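PDB 3HEB: response regulator receiver domain protein (CheY), which probably acts as a phosphorylatable receiver domain of two-component signalling, taking a phosphoryl group on an aspartate and passing the signal on by a change of conformation. Local coordinates for residues A[77-80]-A[81-85]; A[102-105]-A[106-110]; A[125-128]-A[129-133]; A[119-122]-A[123-126]. All blocks are in the same frame, centred on the assembly; numbering follows the deposited sequence.

Interaction 1. Residues A[77-80]-A[81-85]; sequences ILKL and VKENP
V81 meets I77 one turn back along the helix, as E83 meets K79. With V81 CG1 anti to the backbone N (chi1 173°), V81 CG2 lies beside that N and turns back to I77, 3.0 Å from I77 O and 4.1 Å from I77 CG2, the two side chains crossing at a slant. V81 N donates to I77 O at 2.9 Å, the bond running nearly straight out from the carbonyl. One residue on, K82 N bonds L78 O at 3.0 Å, and K82 CG packs on L78 CD2 at 3.5 Å. Both turns belong to helix 74-83, the crossover helix of a beta-alpha-beta unit in the receiver fold; I77 faces L43 of helix 39-47, whereas V81 packs on V92 of strand 92-96. K79 and E83 run alongside each other, K79 CG 3.0 Å from E83 OE2, while K79 NZ and E83 OE2 stay 5.3 Å apart, too far for a salt bridge. Cutting K79 back to an alanine is likely to strip the E83 carboxylate of its methylene neighbours and of the nearby positive charge. L80 contributes through its backbone and the CB beside V81 N, its branches going to L43 and F47; L80 O accepts a weak bond from N84 N, 3.4 Å long.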
loop_
_atom_site.group_PDB
_atom_site.type_symbol
_atom_site.label_atom_id
_atom_site.label_comp_id
_atom_site.label_asym_id
_atom_site.label_seq_id
_atom_site.Cartn_x
_atom_site.Cartn_y
_atom_site.Cartn_z
ATOM N N ILE A 77 5.466 -10.777 -12.702
ATOM C CA ILE A 77 4.741 -9.662 -13.291
ATOM C C ILE A 77 5.086 -8.453 -12.416
ATOM O O ILE A 77 5.389 -7.375 -12.919
ATOM C CB ILE A 77 3.201 -9.900 -13.274
ATOM C CG1 ILE A 77 2.837 -11.052 -14.221
ATOM C CG2 ILE A 77 2.475 -8.628 -13.680
ATOM C CD1 ILE A 77 1.353 -11.339 -14.330
ATOM N N LEU A 78 5.062 -8.670 -11.102
ATOM C CA LEU A 78 5.371 -7.652 -10.096
ATOM C C LEU A 78 6.775 -7.106 -10.323
ATOM O O LEU A 78 6.988 -5.895 -10.323
ATOM C CB LEU A 78 5.300 -8.270 -8.693
ATOM C CG LEU A 78 5.169 -7.436 -7.411
ATOM C CD1 LEU A 78 5.670 -8.285 -6.251
ATOM C CD2 LEU A 78 5.964 -6.160 -7.472
ATOM N N LYS A 79 7.735 -8.012 -10.505
ATOM C CA LYS A 79 9.119 -7.618 -10.717
ATOM C C LYS A 79 9.255 -6.725 -11.936
ATOM O O LYS A 79 9.957 -5.718 -11.898
ATOM C CB LYS A 79 10.011 -8.853 -10.883
ATOM C CG LYS A 79 11.444 -8.520 -11.273
ATOM C CD LYS A 79 12.382 -9.728 -11.176
ATOM C CE LYS A 79 12.703 -10.066 -9.721
ATOM N NZ LYS A 79 13.643 -11.222 -9.552
ATOM N N LEU A 80 8.577 -7.098 -13.018
ATOM C CA LEU A 80 8.627 -6.335 -14.264
ATOM C C LEU A 80 7.963 -4.973 -14.164
ATOM O O LEU A 80 8.445 -4.002 -14.739
ATOM C CB LEU A 80 7.967 -7.131 -15.391
ATOM C CG LEU A 80 8.607 -8.471 -15.766
ATOM C CD1 LEU A 80 7.853 -9.072 -16.939
ATOM C CD2 LEU A 80 10.076 -8.268 -16.140
ATOM N N VAL A 81 6.851 -4.913 -13.437
ATOM C CA VAL A 81 6.097 -3.676 -13.256
ATOM C C VAL A 81 6.851 -2.656 -12.419
ATOM O O VAL A 81 6.842 -1.463 -12.735
ATOM C CB VAL A 81 4.740 -3.944 -12.553
ATOM C CG1 VAL A 81 4.045 -2.619 -12.231
ATOM C CG2 VAL A 81 3.857 -4.804 -13.433
ATOM N N LYS A 82 7.502 -3.136 -11.359
ATOM C CA LYS A 82 8.243 -2.276 -10.443
ATOM C C LYS A 82 9.651 -1.892 -10.873
ATOM O O LYS A 82 10.311 -1.102 -10.193
ATOM C CB LYS A 82 8.291 -2.912 -9.044
ATOM C CG LYS A 82 6.957 -2.892 -8.303
ATOM C CD LYS A 82 6.435 -1.463 -8.122
ATOM C CE LYS A 82 5.034 -1.450 -7.524
ATOM N NZ LYS A 82 4.484 -0.063 -7.398
ATOM N N GLU A 83 10.106 -2.440 -11.996
ATOM C CA GLU A 83 11.436 -2.131 -12.511
ATOM C C GLU A 83 11.391 -1.141 -13.676
ATOM O O GLU A 83 12.296 -0.339 -13.836
ATOM C CB GLU A 83 12.150 -3.419 -12.935
ATOM C CG GLU A 83 13.087 -3.978 -11.873
ATOM C CD GLU A 83 13.302 -5.474 -12.002
ATOM O OE1 GLU A 83 13.560 -5.955 -13.124
ATOM O OE2 GLU A 83 13.217 -6.173 -10.972
ATOM N N ASN A 84 10.327 -1.198 -14.470
ATOM C CA ASN A 84 10.151 -0.311 -15.613
ATOM C C ASN A 84 9.551 1.050 -15.238
ATOM O O ASN A 84 8.527 1.132 -14.564
ATOM C CB ASN A 84 9.272 -1.007 -16.654
ATOM C CG ASN A 84 8.755 -0.057 -17.726
ATOM O OD1 ASN A 84 7.906 0.793 -17.461
ATOM N ND2 ASN A 84 9.266 -0.201 -18.945
ATOM N N PRO A 85 10.187 2.142 -15.689
ATOM C CA PRO A 85 9.797 3.538 -15.450
ATOM C C PRO A 85 8.330 3.941 -15.613
ATOM O O PRO A 85 7.814 4.733 -14.815
ATOM C CB PRO A 85 10.695 4.309 -16.412
ATOM C CG PRO A 85 11.952 3.489 -16.400
ATOM C CD PRO A 85 11.415 2.079 -16.503
#

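Interaction 2. Residues A[102-105]-A[106-110]; sequences REIQ and RCYDL
I104 and Y108 lie side by side one helical turn apart, pointing the same way. The CG2 methyl of I104 reaches the tyrosine ring at its edge and in its plane, 3.5 Å from Y108 CE1. The I104 chi1 of -64° leaves CG2 anti to the backbone N and beside the carbonyl carbon, facing the Y108 ring. Y108 N donates to I104 O at 3.1 Å in a nearly straight bond, with an N-H...O angle of 170°, and the same carbonyl oxygen lies obliquely to the ring, 3.1 Å from Y108 CD1. The phenol hydroxyl finds its partners beyond the helix: the Q140 carbonyl of the second subunit and, weakly, Y115 N of strand 114-117.

C107 packs on L67, its backbone N bonded to E103 O. E103 OE2 comes within 4.5 Å of R106 CD, but its distance to R106 NE is 5.5 Å, so the opposite charges are near without touching. D109 N bonds Q105 O at 2.9 Å, while the D109 carboxylate makes a salt bridge with R89 of the second subunit.

Helix 101-109 is the crossover between strands 92-96 and 114-117 of the receiver domain. C107 and I104 pack on Y115 of strand 114-117, I104 also reaching Q140 of the second subunit, while the polar ends of Y108 and D109 are used between subunits. The side-by-side packing of I104 and Y108 is therefore likely to steady the ring whose hydroxyl reaches across the dimer interface.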
loop_
_atom_site.group_PDB
_atom_site.type_symbol
_atom_site.label_atom_id
_atom_site.label_comp_id
_atom_site.label_asym_id
_atom_site.label_seq_id
_atom_site.Cartn_x
_atom_site.Cartn_y
_atom_site.Cartn_z
ATOM N N ARG A 102 7.836 -15.995 3.679
ATOM C CA ARG A 102 8.736 -15.929 2.531
ATOM C C ARG A 102 8.152 -15.299 1.271
ATOM O O ARG A 102 8.827 -14.521 0.596
ATOM C CB ARG A 102 9.284 -17.324 2.213
ATOM C CG ARG A 102 10.295 -17.838 3.239
ATOM C CD ARG A 102 10.960 -19.148 2.795
ATOM N NE ARG A 102 10.042 -20.290 2.772
ATOM C CZ ARG A 102 9.697 -20.964 1.675
ATOM N NH1 ARG A 102 10.187 -20.622 0.490
ATOM N NH2 ARG A 102 8.861 -21.993 1.763
ATOM N N GLU A 103 6.906 -15.634 0.950
ATOM C CA GLU A 103 6.255 -15.084 -0.236
ATOM C C GLU A 103 5.876 -13.631 -0.023
ATOM O O GLU A 103 6.094 -12.786 -0.887
ATOM C CB GLU A 103 5.004 -15.886 -0.574
ATOM C CG GLU A 103 5.311 -17.226 -1.197
ATOM C CD GLU A 103 5.934 -17.081 -2.567
ATOM O OE1 GLU A 103 5.171 -16.905 -3.541
ATOM O OE2 GLU A 103 7.180 -17.129 -2.666
ATOM N N ILE A 104 5.302 -13.352 1.137
ATOM C CA ILE A 104 4.881 -12.014 1.474
ATOM C C ILE A 104 6.090 -11.093 1.461
ATOM O O ILE A 104 6.089 -10.073 0.769
ATOM C CB ILE A 104 4.194 -12.004 2.858
ATOM C CG1 ILE A 104 2.908 -12.846 2.793
ATOM C CG2 ILE A 104 3.889 -10.591 3.279
ATOM C CD1 ILE A 104 2.170 -12.975 4.114
ATOM N N GLN A 105 7.128 -11.468 2.204
ATOM C CA GLN A 105 8.342 -10.664 2.276
ATOM C C GLN A 105 8.981 -10.453 0.900
ATOM O O GLN A 105 9.508 -9.371 0.613
ATOM C CB GLN A 105 9.353 -11.323 3.221
ATOM C CG GLN A 105 8.758 -11.727 4.569
ATOM C CD GLN A 105 9.772 -12.378 5.502
ATOM O OE1 GLN A 105 10.595 -13.210 5.084
ATOM N NE2 GLN A 105 9.703 -12.016 6.780
ATOM N N ARG A 106 8.928 -11.475 0.051
ATOM C CA ARG A 106 9.513 -11.384 -1.281
ATOM C C ARG A 106 8.764 -10.361 -2.152
ATOM O O ARG A 106 9.384 -9.571 -2.874
ATOM C CB ARG A 106 9.505 -12.763 -1.951
ATOM C CG ARG A 106 10.533 -12.919 -3.066
ATOM C CD ARG A 106 10.489 -14.323 -3.685
ATOM N NE ARG A 106 11.680 -14.616 -4.490
ATOM C CZ ARG A 106 12.784 -15.201 -4.022
ATOM N NH1 ARG A 106 12.863 -15.570 -2.747
ATOM N NH2 ARG A 106 13.818 -15.417 -4.829
ATOM N N CYS A 107 7.434 -10.380 -2.078
ATOM C CA CYS A 107 6.608 -9.447 -2.841
ATOM C C CYS A 107 6.935 -8.012 -2.426
ATOM O O CYS A 107 7.130 -7.133 -3.270
ATOM C CB CYS A 107 5.118 -9.738 -2.619
ATOM S SG CYS A 107 4.545 -11.300 -3.375
ATOM N N TYR A 108 7.000 -7.769 -1.122
ATOM C CA TYR A 108 7.339 -6.434 -0.674
ATOM C C TYR A 108 8.756 -6.075 -1.148
ATOM O O TYR A 108 8.991 -4.965 -1.621
ATOM C CB TYR A 108 7.220 -6.336 0.849
ATOM C CG TYR A 108 5.788 -6.237 1.332
ATOM C CD1 TYR A 108 5.155 -7.316 1.959
ATOM C CD2 TYR A 108 5.066 -5.056 1.174
ATOM C CE1 TYR A 108 3.835 -7.210 2.427
ATOM C CE2 TYR A 108 3.749 -4.939 1.628
ATOM C CZ TYR A 108 3.141 -6.016 2.257
ATOM O OH TYR A 108 1.850 -5.893 2.720
ATOM N N ASP A 109 9.695 -7.011 -1.038
ATOM C CA ASP A 109 11.050 -6.732 -1.489
ATOM C C ASP A 109 11.012 -6.424 -2.972
ATOM O O ASP A 109 11.733 -5.548 -3.434
ATOM C CB ASP A 109 11.987 -7.915 -1.229
ATOM C CG ASP A 109 12.262 -8.130 0.254
ATOM O OD1 ASP A 109 12.027 -7.196 1.064
ATOM O OD2 ASP A 109 12.728 -9.233 0.605
ATOM N N LEU A 110 10.162 -7.135 -3.713
ATOM C CA LEU A 110 10.021 -6.905 -5.151
ATOM C C LEU A 110 9.285 -5.605 -5.464
ATOM O O LEU A 110 9.198 -5.213 -6.625
ATOM C CB LEU A 110 9.279 -8.061 -5.829
ATOM C CG LEU A 110 10.040 -9.203 -6.516
ATOM C CD1 LEU A 110 11.549 -8.925 -6.538
ATOM C CD2 LEU A 110 9.721 -10.513 -5.808
#

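Interaction 3. Residues A[125-128]-A[129-133]; sequences FANA and IRQLG
The guanidinium of R130 has A126 O over one face, 3.8 Å above the plane and offset toward the rim, with the backbone of N127 on that face too: R130 NH1 stands 3.4 Å from N127 CA. A bend at chi3 (-56°) folds the arginine back along its own helix to reach this place. The N127 and R130 side chains cross at about a right angle, the amide and guanidinium planes 62° apart. The other flat group is the F125 ring, approached obliquely by the end of I129, whose CD1 lies 3.5 Å from F125 CE1. With F125 CG anti to the backbone N (chi1 -174°), the ring is set on the side of the carbonyl carbon, where I129 CD1 reaches it; I129 CG1 lies 3.2 Å from F125 O.

These turns lie in helix 122-136, which follows the last strand of the parallel sheet in this CheY-like receiver domain and packs beside helix 14-26. F125 touches L19 and meets H16 with rings edge-to-face; I129 packs on I20 and I24. The polar end of R130 crosses to the same helix, where its NH2 bonds the N23 side-chain oxygen. If R130 were a leucine, the N23 oxygen would probably be left without the R130 donor, and the backbone at A126 and N127 would lose its guanidinium cover.

Regular helical bonds hold the turns at their spacing. I129 N meets F125 O at 3.2 Å and R130 N meets A126 O at 3.1 Å, while Q131 N and L132 N bond N127 O and A128 O, each at 2.8 Å. Towards the second subunit, A128 packs on V138, Q131 on L134, and L132 on F135 of that chain.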
loop_
_atom_site.group_PDB
_atom_site.type_symbol
_atom_site.label_atom_id
_atom_site.label_comp_id
_atom_site.label_asym_id
_atom_site.label_seq_id
_atom_site.Cartn_x
_atom_site.Cartn_y
_atom_site.Cartn_z
ATOM N N PHE A 125 -13.984 -13.102 2.528
ATOM C CA PHE A 125 -13.302 -12.783 1.288
ATOM C C PHE A 125 -14.012 -11.608 0.604
ATOM O O PHE A 125 -13.385 -10.626 0.224
ATOM C CB PHE A 125 -13.311 -14.022 0.382
ATOM C CG PHE A 125 -12.520 -13.870 -0.888
ATOM C CD1 PHE A 125 -11.799 -12.711 -1.158
ATOM C CD2 PHE A 125 -12.480 -14.906 -1.811
ATOM C CE1 PHE A 125 -11.077 -12.578 -2.332
ATOM C CE2 PHE A 125 -11.755 -14.778 -2.993
ATOM C CZ PHE A 125 -11.044 -13.611 -3.248
ATOM N N ALA A 126 -15.330 -11.712 0.465
ATOM C CA ALA A 126 -16.129 -10.668 -0.177
ATOM C C ALA A 126 -16.037 -9.355 0.595
ATOM O O ALA A 126 -15.857 -8.288 0.005
ATOM C CB ALA A 126 -17.583 -11.120 -0.285
ATOM N N ASN A 127 -16.168 -9.440 1.914
ATOM C CA ASN A 127 -16.084 -8.261 2.760
ATOM C C ASN A 127 -14.720 -7.581 2.647
ATOM O O ASN A 127 -14.636 -6.351 2.633
ATOM C CB ASN A 127 -16.309 -8.625 4.222
ATOM C CG ASN A 127 -15.738 -7.581 5.152
ATOM O OD1 ASN A 127 -16.316 -6.505 5.329
ATOM N ND2 ASN A 127 -14.572 -7.877 5.728
ATOM N N ALA A 128 -13.656 -8.378 2.579
ATOM C CA ALA A 128 -12.316 -7.829 2.480
ATOM C C ALA A 128 -12.134 -7.024 1.194
ATOM O O ALA A 128 -11.470 -5.989 1.200
ATOM C CB ALA A 128 -11.287 -8.943 2.557
ATOM N N ILE A 129 -12.721 -7.501 0.101
ATOM C CA ILE A 129 -12.637 -6.818 -1.186
ATOM C C ILE A 129 -13.397 -5.495 -1.106
ATOM O O ILE A 129 -12.997 -4.474 -1.683
ATOM C CB ILE A 129 -13.260 -7.681 -2.302
ATOM C CG1 ILE A 129 -12.531 -9.028 -2.381
ATOM C CG2 ILE A 129 -13.188 -6.940 -3.632
ATOM C CD1 ILE A 129 -13.107 -9.990 -3.404
ATOM N N ARG A 130 -14.508 -5.530 -0.393
ATOM C CA ARG A 130 -15.335 -4.355 -0.192
ATOM C C ARG A 130 -14.448 -3.362 0.563
ATOM O O ARG A 130 -14.385 -2.172 0.238
ATOM C CB ARG A 130 -16.540 -4.766 0.643
ATOM C CG ARG A 130 -17.671 -3.783 0.761
ATOM C CD ARG A 130 -18.830 -4.521 1.451
ATOM N NE ARG A 130 -19.173 -5.733 0.708
ATOM C CZ ARG A 130 -19.381 -6.933 1.248
ATOM N NH1 ARG A 130 -19.288 -7.118 2.560
ATOM N NH2 ARG A 130 -19.675 -7.956 0.466
ATOM N N GLN A 131 -13.735 -3.875 1.560
ATOM C CA GLN A 131 -12.839 -3.058 2.363
ATOM C C GLN A 131 -11.724 -2.483 1.492
ATOM O O GLN A 131 -11.293 -1.351 1.698
ATOM C CB GLN A 131 -12.252 -3.893 3.495
ATOM C CG GLN A 131 -12.234 -3.182 4.820
ATOM C CD GLN A 131 -13.552 -2.477 5.108
ATOM O OE1 GLN A 131 -13.651 -1.253 4.987
ATOM N NE2 GLN A 131 -14.575 -3.252 5.474
ATOM N N LEU A 132 -11.270 -3.274 0.524
ATOM C CA LEU A 132 -10.222 -2.870 -0.419
ATOM C C LEU A 132 -10.753 -1.722 -1.311
ATOM O O LEU A 132 -10.045 -0.746 -1.594
ATOM C CB LEU A 132 -9.851 -4.073 -1.301
ATOM C CG LEU A 132 -8.575 -4.127 -2.161
ATOM C CD1 LEU A 132 -8.828 -5.042 -3.351
ATOM C CD2 LEU A 132 -8.190 -2.765 -2.657
ATOM N N GLY A 133 -12.005 -1.858 -1.749
ATOM C CA GLY A 133 -12.623 -0.849 -2.592
ATOM C C GLY A 133 -12.805 0.468 -1.860
ATOM O O GLY A 133 -12.583 1.530 -2.431
#

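Interaction 4. Residues A[119-122]-A[123-126]; sequences PVNY and ENFA
The P119 ring overlaps F125 in the first turn of the helix, crossing that side chain at about a right angle: P119 CD lies 3.8 Å from F125 CD1, and the ring carbons also rest on F125 CA. P119 CB meets N124 CB at the same distance, so the proline spans two consecutive residues of the first turn. The aromatic ring itself lies obliquely to P119 CD.

N121 is the N-cap. With its CG anti to the backbone N (chi1 -168°), the amide swings over the helix start and OD1 accepts from E123 N at 3.0 Å. The bond is somewhat bent, with an N-H...O angle of 140°. The backbone carbonyl of N121 takes F125 N at 2.7 Å, nearly in line with the C=O, so this one residue receives two helix N-H groups, one on its side chain and one on its backbone. Y122 O then takes A126 N at 2.8 Å.

N121 and N124 cross at a slant, their amide planes 41° apart, and N124 ND2 lies 3.1 Å from N121 CB. A water ties this corner together, accepting from N124 ND2 at 3.1 Å and from N121 N, and thus joins the loop to the first turn beside the cap.

The loop 119-122 leads from strand 114-117, an edge strand of the parallel sheet, into helix 122-136. The cap starts that helix at the protein surface, while Y122 and A126 pack on L19 of helix 14-26, which runs alongside it, A126 also touching N23.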
loop_
_atom_site.group_PDB
_atom_site.type_symbol
_atom_site.label_atom_id
_atom_site.label_comp_id
_atom_site.label_asym_id
_atom_site.label_seq_id
_atom_site.Cartn_x
_atom_site.Cartn_y
_atom_site.Cartn_z
ATOM N N PRO A 119 -8.987 -14.282 1.983
ATOM C CA PRO A 119 -9.571 -14.966 3.142
ATOM C C PRO A 119 -10.195 -16.274 2.648
ATOM O O PRO A 119 -10.748 -16.332 1.542
ATOM C CB PRO A 119 -10.618 -13.972 3.648
ATOM C CG PRO A 119 -10.035 -12.625 3.260
ATOM C CD PRO A 119 -9.497 -12.902 1.861
ATOM N N VAL A 120 -10.086 -17.324 3.454
ATOM C CA VAL A 120 -10.639 -18.618 3.087
ATOM C C VAL A 120 -12.149 -18.529 3.030
ATOM O O VAL A 120 -12.759 -18.930 2.041
ATOM C CB VAL A 120 -10.244 -19.706 4.096
ATOM C CG1 VAL A 120 -10.977 -20.992 3.773
ATOM C CG2 VAL A 120 -8.732 -19.935 4.054
ATOM N N ASN A 121 -12.749 -18.000 4.091
ATOM C CA ASN A 121 -14.197 -17.863 4.151
ATOM C C ASN A 121 -14.695 -16.908 3.061
ATOM O O ASN A 121 -14.285 -15.743 3.007
ATOM C CB ASN A 121 -14.625 -17.343 5.516
ATOM C CG ASN A 121 -16.117 -17.468 5.727
ATOM O OD1 ASN A 121 -16.903 -17.111 4.858
ATOM N ND2 ASN A 121 -16.515 -17.972 6.882
ATOM N N TYR A 122 -15.584 -17.417 2.211
ATOM C CA TYR A 122 -16.157 -16.663 1.095
ATOM C C TYR A 122 -16.682 -15.292 1.479
ATOM O O TYR A 122 -16.434 -14.311 0.782
ATOM C CB TYR A 122 -17.296 -17.451 0.452
ATOM C CG TYR A 122 -17.372 -17.249 -1.032
ATOM C CD1 TYR A 122 -16.303 -17.626 -1.838
ATOM C CD2 TYR A 122 -18.503 -16.688 -1.636
ATOM C CE1 TYR A 122 -16.345 -17.460 -3.210
ATOM C CE2 TYR A 122 -18.560 -16.514 -3.020
ATOM C CZ TYR A 122 -17.472 -16.908 -3.796
ATOM O OH TYR A 122 -17.518 -16.779 -5.165
ATOM N N GLU A 123 -17.421 -15.232 2.583
ATOM C CA GLU A 123 -17.980 -13.972 3.057
ATOM C C GLU A 123 -16.871 -13.031 3.540
ATOM O O GLU A 123 -16.898 -11.835 3.257
ATOM C CB GLU A 123 -18.984 -14.228 4.188
ATOM C CG GLU A 123 -20.002 -15.322 3.879
ATOM C CD GLU A 123 -21.254 -15.240 4.748
ATOM O OE1 GLU A 123 -22.131 -16.129 4.631
ATOM O OE2 GLU A 123 -21.366 -14.281 5.543
ATOM N N ASN A 124 -15.903 -13.560 4.278
ATOM C CA ASN A 124 -14.809 -12.718 4.750
ATOM C C ASN A 124 -14.056 -12.236 3.530
ATOM O O ASN A 124 -13.563 -11.109 3.493
ATOM C CB ASN A 124 -13.863 -13.496 5.659
ATOM C CG ASN A 124 -14.538 -13.956 6.930
ATOM O OD1 ASN A 124 -15.521 -13.358 7.372
ATOM N ND2 ASN A 124 -14.004 -15.011 7.537
ATOM N N PHE A 125 -13.984 -13.102 2.528
ATOM C CA PHE A 125 -13.302 -12.783 1.288
ATOM C C PHE A 125 -14.012 -11.608 0.604
ATOM O O PHE A 125 -13.385 -10.626 0.224
ATOM C CB PHE A 125 -13.311 -14.022 0.382
ATOM C CG PHE A 125 -12.520 -13.870 -0.888
ATOM C CD1 PHE A 125 -11.799 -12.711 -1.158
ATOM C CD2 PHE A 125 -12.480 -14.906 -1.811
ATOM C CE1 PHE A 125 -11.077 -12.578 -2.332
ATOM C CE2 PHE A 125 -11.755 -14.778 -2.993
ATOM C CZ PHE A 125 -11.044 -13.611 -3.248
ATOM N N ALA A 126 -15.330 -11.712 0.465
ATOM C CA ALA A 126 -16.129 -10.668 -0.177
ATOM C C ALA A 126 -16.037 -9.355 0.595
ATOM O O ALA A 126 -15.857 -8.288 0.005
ATOM C CB ALA A 126 -17.583 -11.120 -0.285
HETATM O O HOH W 1 -11.429 -16.438 6.668
#

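The four contacts follow one another along the receiver domain, though interaction 4 comes before interaction 3 and runs into it through the shared F125 and A126. Interactions 1 and 2 lie on successive crossover helices, 74-83 and 101-109; their centres are 14 Å apart, and they touch where L78, K79 and K82 meet L110. Interactions 3 and 4 share helix 122-136, with centres 9 Å apart, and lie on the opposite side of the chain's centre from interaction 1, whose centre is 26 Å from that of interaction 3. Interactions 2 and 3 both touch the second subunit, so helices 101-109 and 122-136 contribute to the dimer as well as flanking the sheet.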